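Local coordinates for protein putative mandelate racemase/muconate lactonizing enzyme (Bordetella bronchiseptica, PDB 3DDM) that belongs to the enolase superfamily as a putative mandelate racemase/muconate lactonizing enzyme relative with a TIM-barrel-like domain, its precise function not assigned, at residues 171-176 with 201-206; 231-236 with 252-257; 316-321 with 366-371. The protein carries 1 engineered substitution. All blocks are in the same frame, centred on the assembly; numbering follows the deposited sequence.

The three contacts follow one another along the chain. None lies within another and none cross. Contact 1 comes first and closes the loop through helix 182-196, pairing strands 174-177 and 202-205 of the barrel. Contact 2 does the same two strands further on, between strands 229-231 and 254-256, closing the loop through helix 240-249. Strand 202-205 lies beside strand 229-231, so these two contacts touch, through the backbone and through K175 and E231. Contact 3 closes a longer loop. It ties helix 313-325 to 366-371, the segment that follows strand 359-361. Its centre is about 27 Å from that of contact 2, on the opposite side of the chain's centre.

Contact 1 (171-176 with 201-206); sequences YRAFKL and PLMADA
The carbonyl O of L176 accepts a hydrogen bond from the amide N of D205 at 2.8 Å. The same oxygen also receives a CA-H...O contact from A204. The whole ladder is parallel; its other bonds run from F174 N to P201 O, from M203 N to F174 O, and from L176 N to M203 O. F174 is thus level with L202, K175 with M203 and L176 with A204.

K175 and M203 share one face, where their side chains cross at about a right angle. K175 CG rests on M203 CB at 3.7 Å. M203 then folds back at chi2 (73°), bringing SD to 3.4 Å from the carbonyl O of F174, and its CE reaches toward A173 CB. K175 has CG anti to its N (chi1 -174°) and is extended at chi2, which brings CD alongside D205 CB at 3.9 Å. The bend at chi3 then turns CE and NZ. NZ stays 4.7 Å from D205 OD2. It instead forms a salt bridge with E231 OE1 and a hydrogen bond with Y150 OH, while D205 OD2 pairs with K177.

The other face is apolar. L202 CD1 meets L176 CD1 at 3.8 Å and also lies near F174 CB. At the start of the ladder, the P201 ring places CD by the carbonyl O of R172.

The two strands and helix 182-196 form a beta-alpha-beta unit of the barrel. Helix 182-196 covers the F174, L176 and L202 face. Strand 146-154 lies beside 174-177, and strand 229-231 continues the sheet beyond 202-205.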
ATOM      1  N   TYR A 171      -1.829  34.470  11.263  1.00 47.04           N
ATOM      2  CA  TYR A 171      -2.860  33.704  10.580  1.00 46.20           C
ATOM      3  C   TYR A 171      -4.253  34.316  10.667  1.00 47.36           C
ATOM      4  O   TYR A 171      -4.696  34.718  11.741  1.00 48.78           O
ATOM      5  CB  TYR A 171      -2.867  32.286  11.135  1.00 45.00           C
ATOM      6  CG  TYR A 171      -1.685  31.490  10.658  1.00 44.76           C
ATOM      7  CD1 TYR A 171      -1.638  31.006   9.354  1.00 43.39           C
ATOM      8  CD2 TYR A 171      -0.580  31.282  11.480  1.00 45.70           C
ATOM      9  CE1 TYR A 171      -0.525  30.340   8.871  1.00 43.55           C
ATOM     10  CE2 TYR A 171       0.547  30.619  11.007  1.00 45.50           C
ATOM     11  CZ  TYR A 171       0.567  30.155   9.697  1.00 44.31           C
ATOM     12  OH  TYR A 171       1.691  29.547   9.193  1.00 43.03           O
ATOM     13  N   ARG A 172      -4.941  34.376   9.526  1.00 47.37           N
ATOM     14  CA  ARG A 172      -6.285  34.941   9.460  1.00 47.20           C
ATOM     15  C   ARG A 172      -7.349  33.913   9.027  1.00 47.37           C
ATOM     16  O   ARG A 172      -8.438  34.283   8.582  1.00 47.74           O
ATOM     17  CB  ARG A 172      -6.299  36.149   8.511  1.00 48.12           C
ATOM     18  CG  ARG A 172      -5.399  37.303   8.948  1.00 49.31           C
ATOM     19  CD  ARG A 172      -5.895  37.935  10.248  1.00 52.71           C
ATOM     20  NE  ARG A 172      -4.902  38.815  10.871  1.00 55.23           N
ATOM     21  CZ  ARG A 172      -4.024  38.434  11.799  1.00 56.23           C
ATOM     22  NH1 ARG A 172      -3.995  37.183  12.239  1.00 55.70           N
ATOM     23  NH2 ARG A 172      -3.167  39.314  12.297  1.00 58.18           N
ATOM     24  N   ALA A 173      -7.025  32.628   9.159  1.00 45.62           N
ATOM     25  CA  ALA A 173      -7.939  31.531   8.817  1.00 44.61           C
ATOM     26  C   ALA A 173      -7.477  30.308   9.611  1.00 44.09           C
ATOM     27  O   ALA A 173      -6.277  30.092   9.784  1.00 42.72           O
ATOM     28  CB  ALA A 173      -7.907  31.243   7.321  1.00 44.60           C
ATOM     29  N   PHE A 174      -8.426  29.513  10.097  1.00 44.01           N
ATOM     30  CA  PHE A 174      -8.085  28.353  10.918  1.00 44.25           C
ATOM     31  C   PHE A 174      -8.924  27.105  10.634  1.00 45.16           C
ATOM     32  O   PHE A 174     -10.080  27.204  10.220  1.00 44.17           O
ATOM     33  CB  PHE A 174      -8.237  28.736  12.398  1.00 42.25           C
ATOM     34  CG  PHE A 174      -7.602  30.055  12.743  1.00 40.35           C
ATOM     35  CD1 PHE A 174      -6.287  30.115  13.199  1.00 40.22           C
ATOM     36  CD2 PHE A 174      -8.287  31.246  12.518  1.00 38.05           C
ATOM     37  CE1 PHE A 174      -5.659  31.346  13.418  1.00 39.28           C
ATOM     38  CE2 PHE A 174      -7.668  32.479  12.730  1.00 38.80           C
ATOM     39  CZ  PHE A 174      -6.353  32.533  13.178  1.00 37.19           C
ATOM     40  N   LYS A 175      -8.318  25.935  10.850  1.00 45.45           N
ATOM     41  CA  LYS A 175      -9.001  24.661  10.671  1.00 45.93           C
ATOM     42  C   LYS A 175      -8.861  23.836  11.945  1.00 47.43           C
ATOM     43  O   LYS A 175      -7.751  23.601  12.420  1.00 46.17           O
ATOM     44  CB  LYS A 175      -8.433  23.873   9.485  1.00 45.55           C
ATOM     45  CG  LYS A 175      -9.233  22.591   9.181  1.00 45.21           C
ATOM     46  CD  LYS A 175      -8.882  21.952   7.832  1.00 43.59           C
ATOM     47  CE  LYS A 175      -7.503  21.333   7.829  1.00 44.01           C
ATOM     48  NZ  LYS A 175      -7.141  20.769   6.502  1.00 44.02           N
ATOM     49  N   LEU A 176     -10.001  23.409  12.487  1.00 49.41           N
ATOM     50  CA  LEU A 176     -10.067  22.607  13.707  1.00 51.67           C
ATOM     51  C   LEU A 176     -10.197  21.112  13.430  1.00 52.32           C
ATOM     52  O   LEU A 176     -10.779  20.703  12.425  1.00 52.14           O
ATOM     53  CB  LEU A 176     -11.271  23.032  14.549  1.00 54.58           C
ATOM     54  CG  LEU A 176     -11.220  24.281  15.430  1.00 58.29           C
ATOM     55  CD1 LEU A 176     -10.371  25.379  14.788  1.00 60.18           C
ATOM     56  CD2 LEU A 176     -12.647  24.752  15.672  1.00 56.94           C
ATOM     57  N   PRO A 201     -12.390  33.160   8.252  1.00 46.78           N
ATOM     58  CA  PRO A 201     -12.645  31.833   7.684  1.00 45.63           C
ATOM     59  C   PRO A 201     -12.352  30.718   8.689  1.00 45.81           C
ATOM     60  O   PRO A 201     -11.251  30.638   9.226  1.00 46.74           O
ATOM     61  CB  PRO A 201     -11.687  31.781   6.498  1.00 45.44           C
ATOM     62  CG  PRO A 201     -11.552  33.199   6.107  1.00 45.02           C
ATOM     63  CD  PRO A 201     -11.420  33.893   7.426  1.00 45.02           C
ATOM     64  N   LEU A 202     -13.334  29.858   8.940  1.00 46.03           N
ATOM     65  CA  LEU A 202     -13.157  28.748   9.871  1.00 44.42           C
ATOM     66  C   LEU A 202     -13.516  27.426   9.186  1.00 44.43           C
ATOM     67  O   LEU A 202     -14.546  27.315   8.517  1.00 43.00           O
ATOM     68  CB  LEU A 202     -14.023  28.952  11.124  1.00 43.92           C
ATOM     69  CG  LEU A 202     -13.874  27.904  12.237  1.00 45.33           C
ATOM     70  CD1 LEU A 202     -12.420  27.800  12.650  1.00 46.57           C
ATOM     71  CD2 LEU A 202     -14.728  28.282  13.432  1.00 45.76           C
ATOM     72  N   MET A 203     -12.652  26.428   9.351  1.00 43.46           N
ATOM     73  CA  MET A 203     -12.860  25.119   8.746  1.00 41.93           C
ATOM     74  C   MET A 203     -12.824  24.017   9.812  1.00 42.72           C
ATOM     75  O   MET A 203     -12.499  24.281  10.968  1.00 43.33           O
ATOM     76  CB  MET A 203     -11.782  24.864   7.680  1.00 39.47           C
ATOM     77  CG  MET A 203     -11.750  25.894   6.550  1.00 38.53           C
ATOM     78  SD  MET A 203     -11.074  27.546   6.985  1.00 34.39           S
ATOM     79  CE  MET A 203      -9.758  27.620   5.879  1.00 34.83           C
ATOM     80  N   ALA A 204     -13.173  22.792   9.417  1.00 42.92           N
ATOM     81  CA  ALA A 204     -13.177  21.646  10.326  1.00 43.35           C
ATOM     82  C   ALA A 204     -12.807  20.370   9.573  1.00 43.63           C
ATOM     83  O   ALA A 204     -13.305  20.114   8.476  1.00 42.30           O
ATOM     84  CB  ALA A 204     -14.542  21.491  10.978  1.00 43.12           C
ATOM     85  N   ASP A 205     -11.931  19.570  10.179  1.00 44.79           N
ATOM     86  CA  ASP A 205     -11.459  18.328   9.578  1.00 45.28           C
ATOM     87  C   ASP A 205     -11.748  17.145  10.501  1.00 45.19           C
ATOM     88  O   ASP A 205     -11.278  17.107  11.632  1.00 44.66           O
ATOM     89  CB  ASP A 205      -9.959  18.457   9.306  1.00 48.67           C
ATOM     90  CG  ASP A 205      -9.386  17.259   8.586  1.00 53.25           C
ATOM     91  OD1 ASP A 205     -10.058  16.738   7.677  1.00 57.76           O
ATOM     92  OD2 ASP A 205      -8.251  16.844   8.916  1.00 56.50           O
ATOM     93  N   ALA A 206     -12.525  16.180  10.011  1.00 46.16           N
ATOM     94  CA  ALA A 206     -12.893  15.000  10.801  1.00 45.85           C
ATOM     95  C   ALA A 206     -12.027  13.760  10.534  1.00 45.91           C
ATOM     96  O   ALA A 206     -12.149  12.752  11.236  1.00 45.98           O
ATOM     97  CB  ALA A 206     -14.364  14.663  10.567  1.00 44.55           C
TER

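Contact 2 (231-236 with 252-257); sequences EEPLRA and MPLAGG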
ATOM      1  N   GLU A 231     -14.042  19.035   6.246  1.00 44.74           N
ATOM      2  CA  GLU A 231     -13.099  18.135   5.598  1.00 42.77           C
ATOM      3  C   GLU A 231     -13.154  16.671   6.018  1.00 41.13           C
ATOM      4  O   GLU A 231     -13.196  16.344   7.202  1.00 40.43           O
ATOM      5  CB  GLU A 231     -11.683  18.664   5.787  1.00 41.20           C
ATOM      6  CG  GLU A 231     -10.700  18.041   4.848  1.00 42.16           C
ATOM      7  CD  GLU A 231      -9.316  18.599   5.028  1.00 45.27           C
ATOM      8  OE1 GLU A 231      -9.158  19.836   4.908  1.00 47.09           O
ATOM      9  OE2 GLU A 231      -8.389  17.800   5.289  1.00 46.68           O
ATOM     10  N   GLU A 232     -13.145  15.805   5.011  1.00 39.36           N
ATOM     11  CA  GLU A 232     -13.192  14.360   5.178  1.00 39.28           C
ATOM     12  C   GLU A 232     -14.142  13.847   6.277  1.00 38.35           C
ATOM     13  O   GLU A 232     -13.731  13.087   7.158  1.00 36.60           O
ATOM     14  CB  GLU A 232     -11.775  13.820   5.420  1.00 40.27           C
ATOM     15  CG  GLU A 232     -10.786  14.098   4.292  1.00 40.75           C
ATOM     16  CD  GLU A 232      -9.789  12.959   4.095  1.00 42.94           C
ATOM     17  OE1 GLU A 232      -9.759  12.383   2.987  1.00 44.85           O
ATOM     18  OE2 GLU A 232      -9.038  12.633   5.042  1.00 44.79           O
ATOM     19  N   PRO A 233     -15.430  14.234   6.221  1.00 37.42           N
ATOM     20  CA  PRO A 233     -16.403  13.792   7.226  1.00 38.32           C
ATOM     21  C   PRO A 233     -16.636  12.284   7.183  1.00 39.12           C
ATOM     22  O   PRO A 233     -17.002  11.677   8.192  1.00 41.10           O
ATOM     23  CB  PRO A 233     -17.654  14.591   6.865  1.00 37.12           C
ATOM     24  CG  PRO A 233     -17.560  14.660   5.376  1.00 37.64           C
ATOM     25  CD  PRO A 233     -16.097  15.001   5.156  1.00 36.93           C
ATOM     26  N   LEU A 234     -16.422  11.691   6.011  1.00 39.31           N
ATOM     27  CA  LEU A 234     -16.587  10.251   5.818  1.00 39.31           C
ATOM     28  C   LEU A 234     -15.296   9.680   5.264  1.00 39.99           C
ATOM     29  O   LEU A 234     -14.461  10.426   4.757  1.00 39.85           O
ATOM     30  CB  LEU A 234     -17.678   9.961   4.794  1.00 39.10           C
ATOM     31  CG  LEU A 234     -19.097  10.467   4.973  1.00 36.62           C
ATOM     32  CD1 LEU A 234     -19.872  10.100   3.717  1.00 35.16           C
ATOM     33  CD2 LEU A 234     -19.726   9.866   6.218  1.00 33.97           C
ATOM     34  N   ARG A 235     -15.137   8.361   5.343  1.00 40.83           N
ATOM     35  CA  ARG A 235     -13.946   7.724   4.784  1.00 40.85           C
ATOM     36  C   ARG A 235     -13.980   7.901   3.257  1.00 41.99           C
ATOM     37  O   ARG A 235     -15.041   7.838   2.632  1.00 40.01           O
ATOM     38  CB  ARG A 235     -13.928   6.233   5.104  1.00 40.68           C
ATOM     39  CG  ARG A 235     -13.929   5.893   6.573  1.00 40.97           C
ATOM     40  CD  ARG A 235     -13.801   4.386   6.769  1.00 40.45           C
ATOM     41  NE  ARG A 235     -13.763   4.025   8.187  1.00 42.80           N
ATOM     42  CZ  ARG A 235     -13.528   2.795   8.646  1.00 39.94           C
ATOM     43  NH1 ARG A 235     -13.308   1.794   7.797  1.00 35.48           N
ATOM     44  NH2 ARG A 235     -13.508   2.572   9.956  1.00 38.44           N
ATOM     45  N   ALA A 236     -12.812   8.121   2.664  1.00 43.94           N
ATOM     46  CA  ALA A 236     -12.684   8.304   1.221  1.00 46.38           C
ATOM     47  C   ALA A 236     -13.245   7.100   0.461  1.00 47.81           C
ATOM     48  O   ALA A 236     -13.563   7.190  -0.723  1.00 46.45           O
ATOM     49  CB  ALA A 236     -11.212   8.515   0.868  1.00 45.45           C
ATOM     50  N   MET A 252     -22.791  23.388   5.090  1.00 45.82           N
ATOM     51  CA  MET A 252     -21.545  23.882   4.526  1.00 42.46           C
ATOM     52  C   MET A 252     -21.036  22.929   3.462  1.00 41.76           C
ATOM     53  O   MET A 252     -21.474  21.780   3.381  1.00 41.49           O
ATOM     54  CB  MET A 252     -20.482  24.026   5.624  1.00 41.35           C
ATOM     55  CG  MET A 252     -19.830  22.711   6.097  1.00 38.75           C
ATOM     56  SD  MET A 252     -20.928  21.539   6.925  1.00 33.87           S
ATOM     57  CE  MET A 252     -21.139  22.340   8.499  1.00 31.62           C
ATOM     58  N   PRO A 253     -20.114  23.402   2.608  1.00 41.08           N
ATOM     59  CA  PRO A 253     -19.596  22.501   1.579  1.00 40.19           C
ATOM     60  C   PRO A 253     -18.616  21.463   2.155  1.00 39.50           C
ATOM     61  O   PRO A 253     -18.034  21.645   3.229  1.00 39.00           O
ATOM     62  CB  PRO A 253     -18.951  23.460   0.565  1.00 39.86           C
ATOM     63  CG  PRO A 253     -18.548  24.631   1.396  1.00 37.76           C
ATOM     64  CD  PRO A 253     -19.725  24.800   2.331  1.00 39.87           C
ATOM     65  N   LEU A 254     -18.460  20.370   1.422  1.00 37.95           N
ATOM     66  CA  LEU A 254     -17.599  19.277   1.804  1.00 37.08           C
ATOM     67  C   LEU A 254     -16.247  19.398   1.099  1.00 38.07           C
ATOM     68  O   LEU A 254     -16.161  19.908  -0.023  1.00 38.61           O
ATOM     69  CB  LEU A 254     -18.291  17.956   1.431  1.00 37.12           C
ATOM     70  CG  LEU A 254     -19.113  17.228   2.508  1.00 37.51           C
ATOM     71  CD1 LEU A 254     -19.898  18.195   3.363  1.00 36.49           C
ATOM     72  CD2 LEU A 254     -20.029  16.246   1.837  1.00 36.80           C
ATOM     73  N   ALA A 255     -15.191  18.933   1.761  1.00 37.00           N
ATOM     74  CA  ALA A 255     -13.853  18.981   1.188  1.00 35.20           C
ATOM     75  C   ALA A 255     -13.160  17.628   1.320  1.00 36.19           C
ATOM     76  O   ALA A 255     -13.441  16.860   2.243  1.00 35.76           O
ATOM     77  CB  ALA A 255     -13.038  20.044   1.874  1.00 32.39           C
ATOM     78  N   GLY A 256     -12.253  17.343   0.387  1.00 35.80           N
ATOM     79  CA  GLY A 256     -11.517  16.095   0.408  1.00 33.61           C
ATOM     80  C   GLY A 256     -10.463  16.116  -0.679  1.00 34.11           C
ATOM     81  O   GLY A 256     -10.487  16.985  -1.539  1.00 33.63           O
ATOM     82  N   GLY A 257      -9.541  15.160  -0.645  1.00 35.18           N
ATOM     83  CA  GLY A 257      -8.498  15.099  -1.649  1.00 34.74           C
ATOM     84  C   GLY A 257      -7.244  14.503  -1.051  1.00 36.64           C
ATOM     85  O   GLY A 257      -6.451  13.875  -1.746  1.00 37.67           O
TER
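E231 and A255 form a single parallel bridge between neighbouring strands of the TIM-like barrel, 229-231 and 254-256. Helix 240-249 makes the connection, so this is another beta-alpha-beta unit. The bond that closes the bridge runs from E232 N to A255 O, 3.0 Å long and nearly straight (168°). A255 O also lies 3.6 Å from E231 CA. The side chains of E231 and A255 lie on the same face, with E231 CG 4.3 Å from A255 CB.

E232 ends the pairing. Its backbone turns the chain out of the strand. Its CG passes 4.4 Å from G256 CA, a loose contact. P233 then turns back toward the strand, and its ring crosses the side chain of L254 at a slant. W243 and L246 of helix 240-249 back the P233 ring, and L275 of strand 275-278 packs on L254. Q106 of the second subunit packs on E232.

E231 CG is anti to the backbone N (chi1 -164°) and the chain beyond is extended, which carries the carboxylate beyond A255 to its partners. There OE1 is held by Q279 NE2, and OE2 lies close to D205 OD1, a like-charged neighbour. The apolar part of the contact narrows to one approach, P233 CG to L254 CG at 4.2 Å.

Contact 3 (316-321 with 366-371); sequences LQASAH and PGLGVT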
ATOM      1  N   LEU A 316       5.741  21.885   1.353  1.00 34.39           N
ATOM      2  CA  LEU A 316       4.885  23.044   1.588  1.00 35.54           C
ATOM      3  C   LEU A 316       5.148  24.126   0.540  1.00 36.55           C
ATOM      4  O   LEU A 316       4.205  24.708   0.000  1.00 35.53           O
ATOM      5  CB  LEU A 316       5.116  23.623   2.992  1.00 34.26           C
ATOM      6  CG  LEU A 316       4.231  24.838   3.286  1.00 33.14           C
ATOM      7  CD1 LEU A 316       2.774  24.443   3.135  1.00 33.71           C
ATOM      8  CD2 LEU A 316       4.503  25.367   4.688  1.00 34.62           C
ATOM      9  N   GLN A 317       6.426  24.399   0.268  1.00 37.37           N
ATOM     10  CA  GLN A 317       6.789  25.402  -0.727  1.00 39.10           C
ATOM     11  C   GLN A 317       6.232  24.960  -2.081  1.00 40.87           C
ATOM     12  O   GLN A 317       5.695  25.776  -2.836  1.00 42.93           O
ATOM     13  CB  GLN A 317       8.317  25.572  -0.800  1.00 39.25           C
ATOM     14  CG  GLN A 317       8.959  26.278   0.427  1.00 39.85           C
ATOM     15  CD  GLN A 317       8.919  27.815   0.355  1.00 40.28           C
ATOM     16  OE1 GLN A 317       8.669  28.493   1.359  1.00 36.13           O
ATOM     17  NE2 GLN A 317       9.188  28.363  -0.829  1.00 38.63           N
ATOM     18  N   ALA A 318       6.336  23.664  -2.374  1.00 40.45           N
ATOM     19  CA  ALA A 318       5.834  23.125  -3.633  1.00 40.30           C
ATOM     20  C   ALA A 318       4.340  23.386  -3.772  1.00 40.65           C
ATOM     21  O   ALA A 318       3.854  23.686  -4.866  1.00 41.94           O
ATOM     22  CB  ALA A 318       6.108  21.630  -3.717  1.00 39.64           C
ATOM     23  N   SER A 319       3.616  23.275  -2.662  1.00 40.02           N
ATOM     24  CA  SER A 319       2.173  23.507  -2.664  1.00 40.18           C
ATOM     25  C   SER A 319       1.835  24.980  -2.839  1.00 41.15           C
ATOM     26  O   SER A 319       0.862  25.324  -3.517  1.00 42.11           O
ATOM     27  CB  SER A 319       1.551  22.992  -1.367  1.00 38.42           C
ATOM     28  OG  SER A 319       1.818  21.609  -1.221  1.00 39.17           O
ATOM     29  N   ALA A 320       2.633  25.850  -2.226  1.00 41.84           N
ATOM     30  CA  ALA A 320       2.400  27.285  -2.338  1.00 41.88           C
ATOM     31  C   ALA A 320       2.538  27.698  -3.806  1.00 41.38           C
ATOM     32  O   ALA A 320       1.761  28.505  -4.320  1.00 39.74           O
ATOM     33  CB  ALA A 320       3.392  28.048  -1.475  1.00 41.10           C
ATOM     34  N   HIS A 321       3.520  27.127  -4.488  1.00 40.07           N
ATOM     35  CA  HIS A 321       3.709  27.462  -5.884  1.00 41.32           C
ATOM     36  C   HIS A 321       2.548  27.017  -6.752  1.00 42.26           C
ATOM     37  O   HIS A 321       2.096  27.768  -7.626  1.00 43.37           O
ATOM     38  CB  HIS A 321       5.012  26.866  -6.379  1.00 40.39           C
ATOM     39  CG  HIS A 321       6.204  27.662  -5.965  1.00 43.20           C
ATOM     40  ND1 HIS A 321       6.643  28.757  -6.676  1.00 44.06           N
ATOM     41  CD2 HIS A 321       6.990  27.581  -4.867  1.00 43.45           C
ATOM     42  CE1 HIS A 321       7.649  29.319  -6.030  1.00 45.15           C
ATOM     43  NE2 HIS A 321       7.879  28.626  -4.929  1.00 44.84           N
ATOM     44  N   PRO A 366      14.150  31.210  -8.211  1.00 48.75           N
ATOM     45  CA  PRO A 366      13.965  30.046  -9.091  1.00 48.83           C
ATOM     46  C   PRO A 366      13.438  28.793  -8.394  1.00 48.66           C
ATOM     47  O   PRO A 366      13.735  28.551  -7.224  1.00 50.15           O
ATOM     48  CB  PRO A 366      15.359  29.842  -9.685  1.00 47.96           C
ATOM     49  CG  PRO A 366      16.252  30.259  -8.554  1.00 48.80           C
ATOM     50  CD  PRO A 366      15.582  31.533  -8.070  1.00 48.72           C
ATOM     51  N   GLY A 367      12.648  28.011  -9.126  1.00 48.79           N
ATOM     52  CA  GLY A 367      12.081  26.776  -8.598  1.00 48.05           C
ATOM     53  C   GLY A 367      11.198  26.899  -7.364  1.00 47.94           C
ATOM     54  O   GLY A 367      10.261  27.710  -7.306  1.00 46.60           O
ATOM     55  N   LEU A 368      11.497  26.065  -6.371  1.00 46.84           N
ATOM     56  CA  LEU A 368      10.755  26.051  -5.118  1.00 45.29           C
ATOM     57  C   LEU A 368      11.077  27.285  -4.291  1.00 46.07           C
ATOM     58  O   LEU A 368      10.331  27.640  -3.380  1.00 46.87           O
ATOM     59  CB  LEU A 368      11.117  24.805  -4.320  1.00 43.04           C
ATOM     60  CG  LEU A 368      10.633  23.488  -4.903  1.00 42.39           C
ATOM     61  CD1 LEU A 368      11.381  22.345  -4.255  1.00 43.50           C
ATOM     62  CD2 LEU A 368       9.138  23.359  -4.677  1.00 41.67           C
ATOM     63  N   GLY A 369      12.195  27.933  -4.615  1.00 45.53           N
ATOM     64  CA  GLY A 369      12.606  29.111  -3.877  1.00 43.35           C
ATOM     65  C   GLY A 369      13.451  28.740  -2.667  1.00 43.62           C
ATOM     66  O   GLY A 369      13.717  29.580  -1.806  1.00 43.16           O
ATOM     67  N   VAL A 370      13.877  27.483  -2.594  1.00 43.47           N
ATOM     68  CA  VAL A 370      14.688  27.035  -1.473  1.00 44.81           C
ATOM     69  C   VAL A 370      15.528  25.816  -1.822  1.00 46.94           C
ATOM     70  O   VAL A 370      15.147  25.003  -2.667  1.00 47.31           O
ATOM     71  CB  VAL A 370      13.807  26.663  -0.270  1.00 45.06           C
ATOM     72  CG1 VAL A 370      12.911  25.490  -0.637  1.00 45.98           C
ATOM     73  CG2 VAL A 370      14.665  26.312   0.924  1.00 43.35           C
ATOM     74  N   THR A 371      16.679  25.704  -1.168  1.00 47.20           N
ATOM     75  CA  THR A 371      17.570  24.570  -1.351  1.00 47.83           C
ATOM     76  C   THR A 371      17.863  24.068   0.055  1.00 48.24           C
ATOM     77  O   THR A 371      18.350  24.805   0.901  1.00 47.53           O
ATOM     78  CB  THR A 371      18.900  24.966  -2.015  1.00 48.45           C
ATOM     79  OG1 THR A 371      18.653  25.476  -3.325  1.00 50.91           O
ATOM     80  CG2 THR A 371      19.809  23.761  -2.130  1.00 49.99           C
TER
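Q317 and H321 converge on one carbonyl oxygen, that of L368. Both residues lie on helix 313-325, one turn apart. L368 belongs to a type II' beta turn, P366 to G369, in the loop that follows strand 359-361 of the barrel domain.

The two side chains meet the oxygen differently. Q317 presents its amide, with L368 O close to the amide plane. Its NE2 donates at 2.9 Å with an angle of 146° at the hydrogen. A bend at chi2 (-84°) turns the amide toward the turn. The other end of the amide, OE1, accepts a hydrogen bond from A351 N, so both ends are engaged and the rotation of the group is set. H321 brings the edge of its imidazole. Its NE2 makes a weak bond to the same oxygen, 3.1 Å long and well bent (134°). The other ring nitrogen, ND1, accepts a hydrogen bond from W137 N. G367 O lies over one face of the ring, offset toward the rim, 3.3 Å from CE1. The ring therefore has one turn carbonyl at its edge and the preceding one over a face.

L368 supplies the apolar half. Its CD2 lies on A318, 3.5 Å from its CA and 3.6 Å from its CB. V370 also points to the helix, with CG1 crossing near Q317 CG.

D126 OD1, on helix 110-131 of the N-terminal family region, accepts a hydrogen bond from L368 N. The turn is thus gripped from the barrel helix and from that region. Its own closing bond runs from G369 N to P366 O, 3.1 Å long.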